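Local coordinates for protein Alpha/beta hydrolase (Legionella pneumophila subsp. pneumophila str. Philadelphia 1, PDB 4EZI) that is of unknown function but has an alpha/beta-hydrolase fold and may act as a lipase, at residues Val191-Trp203 with Phe299-Val313. Residues are numbered along the deposited sequence; the frame is centred on the assembly and turned at random.
Sequences VSAVAPGSAPYGW and FNHYDFKPTAPLLLV
Val194 and Leu310 begin a parallel strand pairing: Val194 N binds Pro309 O (2.9 Å) and Val194 O accepts Leu311 N in a straighter bond, 167° at the hydrogen. Pro196 has no N-H to give, and Leu311 O instead receives a CA-H...O contact from Ala195 and lies 3.2 Å from Pro196 CD. Pairing resumes where Pro196 O takes Val313 N and Val313 O takes Ser198 N. The CD-CG edge of the Pro196 ring rests on two leucines, CD against Leu310 CD1 and CG 3.6 Å from Leu312 CD2. The same Leu312 methyl lies 3.4 Å from Tyr201 OH, because Tyr201 CG sits beside its own backbone N (chi1 -59°) and the ring reaches back to the strand. These buried strands and their proline-leucine cluster are the tight part. Beyond them, the six-membered ring of Trp203 turns its edge to the face of Phe299 in an offset edge-to-face pair, planes at 65°. Asn300 OD1 accepts Trp203 N in its carbonyl plane (2.8 Å), next to Gly202, the N-cap of helix 203-212. A water also joins Gly202 N to Phe299 O. The Val191 end is looser: the Ala308 methyl lies against Val191 O (3.2 Å) and CG1, but a water accepts from Val191 N and donates to the carbonyl of solvent-exposed Thr307. Helix 355-370 packs on Ala193 and Leu311. Ser198 touches Asp318 and His351 of a probable Ser-His-Asp triad with Ser169, at the C-terminal ends of adjacent central-sheet strands, where an alpha/beta-hydrolase fold carries its active site.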
ATOM      1  N   VAL A 191      12.768  13.008  -2.819  1.00 11.63           N
ATOM      2  CA  VAL A 191      12.471  11.646  -2.422  1.00 10.45           C
ATOM      3  C   VAL A 191      13.810  10.908  -2.428  1.00 11.13           C
ATOM      4  O   VAL A 191      14.561  11.002  -3.411  1.00 12.50           O
ATOM      5  CB  VAL A 191      11.466  10.973  -3.370  1.00 10.71           C
ATOM      6  CG1 VAL A 191      11.265   9.489  -2.982  1.00 11.44           C
ATOM      7  CG2 VAL A 191      10.147  11.721  -3.404  1.00 12.93           C
ATOM      8  N   SER A 192      14.136  10.218  -1.336  1.00 10.42           N
ATOM      9  CA  SER A 192      15.455   9.586  -1.145  1.00 10.17           C
ATOM     10  C   SER A 192      15.535   8.160  -1.678  1.00  9.87           C
ATOM     11  O   SER A 192      16.565   7.751  -2.187  1.00 11.28           O
ATOM     12  CB  SER A 192      15.852   9.598   0.340  1.00 10.60           C
ATOM     13  OG  SER A 192      15.708  10.891   0.902  1.00 12.09           O
ATOM     14  N   ALA A 193      14.463   7.384  -1.548  1.00  9.34           N
ATOM     15  CA  ALA A 193      14.478   5.993  -2.005  1.00  9.09           C
ATOM     16  C   ALA A 193      13.055   5.470  -1.959  1.00  8.75           C
ATOM     17  O   ALA A 193      12.251   5.884  -1.117  1.00  9.19           O
ATOM     18  CB  ALA A 193      15.359   5.121  -1.148  1.00 10.40           C
ATOM     19  N   VAL A 194      12.752   4.528  -2.846  1.00  8.68           N
ATOM     20  CA  VAL A 194      11.409   3.974  -3.028  1.00  8.37           C
ATOM     21  C   VAL A 194      11.550   2.453  -3.178  1.00  8.48           C
ATOM     22  O   VAL A 194      12.342   1.994  -3.997  1.00  9.07           O
ATOM     23  CB  VAL A 194      10.736   4.602  -4.264  1.00  8.17           C
ATOM     24  CG1 VAL A 194       9.318   4.050  -4.428  1.00  9.24           C
ATOM     25  CG2 VAL A 194      10.699   6.115  -4.120  1.00 10.30           C
ATOM     26  N   ALA A 195      10.751   1.681  -2.441  1.00  8.79           N
ATOM     27  CA  ALA A 195      10.863   0.231  -2.466  1.00  7.99           C
ATOM     28  C   ALA A 195       9.466  -0.427  -2.360  1.00  8.17           C
ATOM     29  O   ALA A 195       9.057  -0.892  -1.297  1.00  8.43           O
ATOM     30  CB  ALA A 195      11.786  -0.272  -1.359  1.00  9.71           C
ATOM     31  N   PRO A 196       8.703  -0.477  -3.464  1.00  7.69           N
ATOM     32  CA  PRO A 196       7.437  -1.197  -3.466  1.00  8.29           C
ATOM     33  C   PRO A 196       7.671  -2.688  -3.316  1.00  7.63           C
ATOM     34  O   PRO A 196       8.455  -3.262  -4.057  1.00  8.26           O
ATOM     35  CB  PRO A 196       6.847  -0.871  -4.840  0.50  8.13           C
ATOM     36  CG  PRO A 196       8.026  -0.664  -5.676  0.50  7.51           C
ATOM     37  CD  PRO A 196       9.013   0.054  -4.800  0.50  8.41           C
ATOM     38  N   GLY A 197       6.933  -3.308  -2.391  1.00  7.18           N
ATOM     39  CA  GLY A 197       7.017  -4.718  -2.115  1.00  7.47           C
ATOM     40  C   GLY A 197       5.859  -5.490  -2.707  1.00  7.82           C
ATOM     41  O   GLY A 197       4.691  -5.150  -2.499  1.00  8.19           O
ATOM     42  N   SER A 198       6.189  -6.532  -3.478  1.00  7.25           N
ATOM     43  CA  SER A 198       5.216  -7.463  -4.053  1.00  7.78           C
ATOM     44  C   SER A 198       3.997  -6.737  -4.628  1.00  7.25           C
ATOM     45  O   SER A 198       2.851  -7.075  -4.321  1.00  8.78           O
ATOM     46  CB  SER A 198       4.808  -8.517  -3.018  1.00  7.47           C
ATOM     47  OG  SER A 198       5.968  -9.236  -2.608  1.00  8.35           O
ATOM     48  N   ALA A 199       4.257  -5.751  -5.477  1.00  8.17           N
ATOM     49  CA  ALA A 199       3.172  -4.972  -6.049  1.00  7.66           C
ATOM     50  C   ALA A 199       2.593  -5.673  -7.270  1.00  7.96           C
ATOM     51  O   ALA A 199       3.286  -6.404  -7.978  1.00  9.12           O
ATOM     52  CB  ALA A 199       3.668  -3.631  -6.486  1.00  9.12           C
ATOM     53  N   PRO A 200       1.324  -5.399  -7.590  1.00  8.73           N
ATOM     54  CA  PRO A 200       0.765  -5.769  -8.898  1.00  8.74           C
ATOM     55  C   PRO A 200       1.239  -4.796  -9.945  1.00  9.48           C
ATOM     56  O   PRO A 200       1.133  -3.597  -9.757  1.00 11.58           O
ATOM     57  CB  PRO A 200      -0.745  -5.657  -8.697  1.00  8.65           C
ATOM     58  CG  PRO A 200      -0.898  -4.588  -7.647  1.00  8.53           C
ATOM     59  CD  PRO A 200       0.321  -4.736  -6.734  1.00  9.04           C
ATOM     60  N   TYR A 201       1.766  -5.320 -11.045  1.00  9.88           N
ATOM     61  CA  TYR A 201       2.197  -4.526 -12.167  1.00 10.91           C
ATOM     62  C   TYR A 201       1.530  -5.030 -13.445  1.00 10.08           C
ATOM     63  O   TYR A 201       1.609  -6.206 -13.775  1.00 12.44           O
ATOM     64  CB  TYR A 201       3.714  -4.590 -12.388  1.00 11.53           C
ATOM     65  CG  TYR A 201       4.578  -4.119 -11.227  1.00 11.40           C
ATOM     66  CD1 TYR A 201       4.904  -2.774 -11.060  1.00 10.70           C
ATOM     67  CD2 TYR A 201       5.060  -5.025 -10.321  1.00 10.63           C
ATOM     68  CE1 TYR A 201       5.735  -2.363  -9.993  1.00 10.76           C
ATOM     69  CE2 TYR A 201       5.869  -4.631  -9.259  1.00  9.75           C
ATOM     70  CZ  TYR A 201       6.178  -3.295  -9.087  1.00  9.53           C
ATOM     71  OH  TYR A 201       6.951  -2.884  -8.031  1.00 10.88           O
ATOM     72  N   GLY A 202       0.866  -4.119 -14.129  1.00  9.67           N
ATOM     73  CA  GLY A 202       0.297  -4.374 -15.442  1.00  9.16           C
ATOM     74  C   GLY A 202      -1.118  -4.901 -15.394  1.00  8.60           C
ATOM     75  O   GLY A 202      -1.404  -5.923 -14.754  1.00  9.16           O
ATOM     76  N   TRP A 203      -2.015  -4.230 -16.107  1.00  8.96           N
ATOM     77  CA  TRP A 203      -3.416  -4.629 -16.131  1.00  9.18           C
ATOM     78  C   TRP A 203      -3.574  -6.035 -16.710  1.00  9.09           C
ATOM     79  O   TRP A 203      -4.168  -6.903 -16.088  1.00  9.75           O
ATOM     80  CB  TRP A 203      -4.213  -3.618 -16.940  1.00  9.24           C
ATOM     81  CG  TRP A 203      -5.629  -4.002 -17.120  1.00 10.05           C
ATOM     82  CD1 TRP A 203      -6.235  -4.363 -18.283  1.00 11.11           C
ATOM     83  CD2 TRP A 203      -6.620  -4.142 -16.090  1.00  9.77           C
ATOM     84  NE1 TRP A 203      -7.554  -4.687 -18.056  1.00 13.06           N
ATOM     85  CE2 TRP A 203      -7.810  -4.565 -16.719  1.00 12.75           C
ATOM     86  CE3 TRP A 203      -6.628  -3.948 -14.700  1.00 11.02           C
ATOM     87  CZ2 TRP A 203      -8.980  -4.797 -16.007  1.00 14.47           C
ATOM     88  CZ3 TRP A 203      -7.789  -4.165 -13.998  1.00 13.20           C
ATOM     89  CH2 TRP A 203      -8.954  -4.590 -14.651  1.00 14.93           C
ATOM     90  N   PHE A 299      -4.491   1.237 -14.051  1.00  8.42           N
ATOM     91  CA  PHE A 299      -3.612   0.225 -13.503  1.00  9.60           C
ATOM     92  C   PHE A 299      -2.154   0.420 -13.823  1.00  8.89           C
ATOM     93  O   PHE A 299      -1.324   0.004 -13.038  1.00 10.35           O
ATOM     94  CB  PHE A 299      -4.028  -1.180 -13.946  1.00 10.13           C
ATOM     95  CG  PHE A 299      -3.896  -2.210 -12.874  1.00  8.97           C
ATOM     96  CD1 PHE A 299      -4.883  -2.361 -11.911  1.00 10.06           C
ATOM     97  CD2 PHE A 299      -2.790  -3.034 -12.806  1.00 12.09           C
ATOM     98  CE1 PHE A 299      -4.772  -3.328 -10.931  1.00 10.39           C
ATOM     99  CE2 PHE A 299      -2.678  -3.985 -11.820  1.00 13.31           C
ATOM    100  CZ  PHE A 299      -3.665  -4.128 -10.885  1.00 13.14           C
ATOM    101  N   ASN A 300      -1.836   0.955 -15.002  1.00 10.31           N
ATOM    102  CA  ASN A 300      -0.468   0.884 -15.562  1.00  9.96           C
ATOM    103  C   ASN A 300       0.355   2.115 -15.215  1.00 10.16           C
ATOM    104  O   ASN A 300       0.155   3.181 -15.782  1.00 11.79           O
ATOM    105  CB  ASN A 300      -0.523   0.666 -17.069  1.00 10.01           C
ATOM    106  CG  ASN A 300      -1.091  -0.703 -17.440  1.00 10.82           C
ATOM    107  OD1 ASN A 300      -1.194  -1.594 -16.595  1.00 11.63           O
ATOM    108  ND2 ASN A 300      -1.434  -0.879 -18.724  1.00 11.82           N
ATOM    109  N   HIS A 301       1.245   1.942 -14.253  1.00 11.26           N
ATOM    110  CA  HIS A 301       2.086   3.017 -13.733  1.00 11.34           C
ATOM    111  C   HIS A 301       3.517   2.543 -13.574  1.00 12.76           C
ATOM    112  O   HIS A 301       4.087   2.564 -12.501  1.00 17.07           O
ATOM    113  CB  HIS A 301       1.510   3.537 -12.415  1.00 11.53           C
ATOM    114  CG  HIS A 301       0.153   4.144 -12.573  1.00 12.14           C
ATOM    115  ND1 HIS A 301      -0.036   5.476 -12.870  1.00 14.38           N
ATOM    116  CD2 HIS A 301      -1.086   3.596 -12.493  1.00 11.98           C
ATOM    117  CE1 HIS A 301      -1.330   5.721 -12.981  1.00 15.35           C
ATOM    118  NE2 HIS A 301      -1.986   4.591 -12.780  1.00 14.45           N
ATOM    119  N   TYR A 302       4.101   2.112 -14.674  1.00 12.85           N
ATOM    120  CA  TYR A 302       5.466   1.639 -14.651  1.00 13.15           C
ATOM    121  C   TYR A 302       6.274   2.244 -15.791  1.00 13.27           C
ATOM    122  O   TYR A 302       7.305   1.693 -16.155  1.00 15.45           O
ATOM    123  CB  TYR A 302       5.512   0.109 -14.671  1.00 14.47           C
ATOM    124  CG  TYR A 302       4.690  -0.509 -15.776  1.00 13.84           C
ATOM    125  CD1 TYR A 302       5.225  -0.653 -17.035  1.00 16.82           C
ATOM    126  CD2 TYR A 302       3.369  -0.926 -15.568  1.00 14.77           C
ATOM    127  CE1 TYR A 302       4.479  -1.187 -18.089  1.00 18.44           C
ATOM    128  CE2 TYR A 302       2.617  -1.469 -16.619  1.00 17.33           C
ATOM    129  CZ  TYR A 302       3.183  -1.592 -17.871  1.00 19.44           C
ATOM    130  OH  TYR A 302       2.458  -2.122 -18.930  1.00 23.56           O
ATOM    131  N   ASP A 303       5.826   3.392 -16.290  1.00 13.73           N
ATOM    132  CA  ASP A 303       6.481   4.051 -17.420  1.00 14.87           C
ATOM    133  C   ASP A 303       6.630   5.544 -17.188  1.00 14.77           C
ATOM    134  O   ASP A 303       6.189   6.373 -17.988  1.00 18.31           O
ATOM    135  CB  ASP A 303       5.678   3.790 -18.697  1.00 16.26           C
ATOM    136  CG  ASP A 303       6.436   4.186 -19.963  1.00 18.47           C
ATOM    137  OD1 ASP A 303       7.692   4.148 -19.967  1.00 19.14           O
ATOM    138  OD2 ASP A 303       5.755   4.519 -20.964  1.00 21.37           O
ATOM    139  N   PHE A 304       7.259   5.890 -16.074  1.00 15.21           N
ATOM    140  CA  PHE A 304       7.616   7.260 -15.754  1.00 14.45           C
ATOM    141  C   PHE A 304       9.053   7.266 -15.262  1.00 13.86           C
ATOM    142  O   PHE A 304       9.587   6.243 -14.847  1.00 14.05           O
ATOM    143  CB  PHE A 304       6.677   7.870 -14.712  1.00 15.09           C
ATOM    144  CG  PHE A 304       6.711   7.191 -13.358  1.00 14.61           C
ATOM    145  CD1 PHE A 304       5.879   6.117 -13.093  1.00 13.70           C
ATOM    146  CD2 PHE A 304       7.566   7.646 -12.353  1.00 15.17           C
ATOM    147  CE1 PHE A 304       5.904   5.497 -11.842  1.00 13.98           C
ATOM    148  CE2 PHE A 304       7.585   7.028 -11.107  1.00 13.95           C
ATOM    149  CZ  PHE A 304       6.746   5.965 -10.854  1.00 13.64           C
ATOM    150  N   LYS A 305       9.693   8.430 -15.360  1.00 15.14           N
ATOM    151  CA  LYS A 305      11.056   8.581 -14.910  1.00 15.37           C
ATOM    152  C   LYS A 305      11.122   8.631 -13.388  1.00 14.15           C
ATOM    153  O   LYS A 305      10.555   9.547 -12.780  1.00 15.86           O
ATOM    154  CB  LYS A 305      11.665   9.856 -15.495  1.00 18.19           C
ATOM    155  CG  LYS A 305      13.134  10.062 -15.115  1.00 24.41           C
ATOM    156  CD  LYS A 305      13.705  11.342 -15.717  1.00 31.97           C
ATOM    157  CE  LYS A 305      15.169  11.512 -15.349  1.00 39.33           C
ATOM    158  NZ  LYS A 305      15.655  12.907 -15.614  1.00 45.10           N
ATOM    159  N   PRO A 306      11.833   7.672 -12.777  1.00 13.56           N
ATOM    160  CA  PRO A 306      11.976   7.745 -11.318  1.00 13.98           C
ATOM    161  C   PRO A 306      12.897   8.889 -10.937  1.00 14.54           C
ATOM    162  O   PRO A 306      13.891   9.161 -11.635  1.00 18.29           O
ATOM    163  CB  PRO A 306      12.626   6.421 -10.956  1.00 16.49           C
ATOM    164  CG  PRO A 306      12.478   5.549 -12.113  1.00 16.55           C
ATOM    165  CD  PRO A 306      12.390   6.421 -13.314  1.00 14.66           C
ATOM    166  N   THR A 307      12.555   9.573  -9.856  1.00 13.00           N
ATOM    167  CA  THR A 307      13.334  10.704  -9.355  1.00 12.93           C
ATOM    168  C   THR A 307      14.057  10.352  -8.036  1.00 13.63           C
ATOM    169  O   THR A 307      14.491  11.235  -7.291  1.00 15.14           O
ATOM    170  CB  THR A 307      12.412  11.910  -9.144  1.00 14.34           C
ATOM    171  OG1 THR A 307      11.339  11.513  -8.273  1.00 14.37           O
ATOM    172  CG2 THR A 307      11.869  12.437 -10.495  1.00 16.47           C
ATOM    173  N   ALA A 308      14.191   9.050  -7.778  1.00 12.57           N
ATOM    174  CA  ALA A 308      14.898   8.515  -6.626  1.00 12.09           C
ATOM    175  C   ALA A 308      15.282   7.083  -6.930  1.00 11.47           C
ATOM    176  O   ALA A 308      14.632   6.429  -7.759  1.00 12.08           O
ATOM    177  CB  ALA A 308      14.009   8.539  -5.389  1.00 12.90           C
ATOM    178  N   PRO A 309      16.304   6.566  -6.245  1.00 10.64           N
ATOM    179  CA  PRO A 309      16.599   5.142  -6.318  1.00 10.83           C
ATOM    180  C   PRO A 309      15.362   4.304  -6.046  1.00 10.30           C
ATOM    181  O   PRO A 309      14.596   4.607  -5.111  1.00 10.42           O
ATOM    182  CB  PRO A 309      17.653   4.954  -5.221  1.00 12.65           C
ATOM    183  CG  PRO A 309      18.302   6.287  -5.094  1.00 14.99           C
ATOM    184  CD  PRO A 309      17.253   7.308  -5.384  1.00 12.98           C
ATOM    185  N   LEU A 310      15.212   3.248  -6.833  1.00 10.19           N
ATOM    186  CA  LEU A 310      14.001   2.441  -6.864  1.00 10.13           C
ATOM    187  C   LEU A 310      14.340   0.957  -6.826  1.00  9.82           C
ATOM    188  O   LEU A 310      15.077   0.465  -7.683  1.00 11.36           O
ATOM    189  CB  LEU A 310      13.200   2.772  -8.125  1.00 10.14           C
ATOM    190  CG  LEU A 310      11.938   1.963  -8.405  1.00 10.12           C
ATOM    191  CD1 LEU A 310      10.894   2.194  -7.317  1.00 10.56           C
ATOM    192  CD2 LEU A 310      11.392   2.325  -9.786  1.00 11.68           C
ATOM    193  N   LEU A 311      13.744   0.263  -5.856  1.00  9.61           N
ATOM    194  CA  LEU A 311      13.907  -1.169  -5.690  1.00  9.36           C
ATOM    195  C   LEU A 311      12.548  -1.855  -5.814  1.00  9.22           C
ATOM    196  O   LEU A 311      11.693  -1.610  -4.996  1.00  9.80           O
ATOM    197  CB  LEU A 311      14.510  -1.511  -4.321  1.00  9.89           C
ATOM    198  CG  LEU A 311      14.575  -2.997  -3.975  1.00  9.52           C
ATOM    199  CD1 LEU A 311      15.475  -3.750  -4.915  1.00 11.59           C
ATOM    200  CD2 LEU A 311      14.969  -3.249  -2.524  1.00 11.08           C
ATOM    201  N   LEU A 312      12.368  -2.725  -6.802  1.00  9.15           N
ATOM    202  CA  LEU A 312      11.154  -3.518  -6.919  1.00  8.48           C
ATOM    203  C   LEU A 312      11.471  -4.858  -6.268  1.00  9.06           C
ATOM    204  O   LEU A 312      12.254  -5.641  -6.819  1.00 10.28           O
ATOM    205  CB  LEU A 312      10.758  -3.711  -8.389  1.00  9.62           C
ATOM    206  CG  LEU A 312      10.734  -2.465  -9.271  1.00 10.93           C
ATOM    207  CD1 LEU A 312      10.187  -2.854 -10.663  1.00 13.46           C
ATOM    208  CD2 LEU A 312       9.939  -1.308  -8.618  1.00 11.55           C
ATOM    209  N   VAL A 313      10.916  -5.112  -5.089  1.00  8.26           N
ATOM    210  CA  VAL A 313      11.279  -6.293  -4.316  1.00  8.38           C
ATOM    211  C   VAL A 313      10.046  -7.162  -4.028  1.00  8.16           C
ATOM    212  O   VAL A 313       9.026  -6.668  -3.553  1.00  8.86           O
ATOM    213  CB  VAL A 313      12.069  -5.907  -3.038  1.00  8.39           C
ATOM    214  CG1 VAL A 313      11.364  -4.804  -2.213  1.00 10.18           C
ATOM    215  CG2 VAL A 313      12.380  -7.135  -2.206  1.00 10.30           C
TER
HETATM  216  O   HOH W   1      13.291  13.265  -5.746  1.00 14.63           O
HETATM  217  O   HOH W   2       1.050  -1.227 -13.268  0.50  9.13           O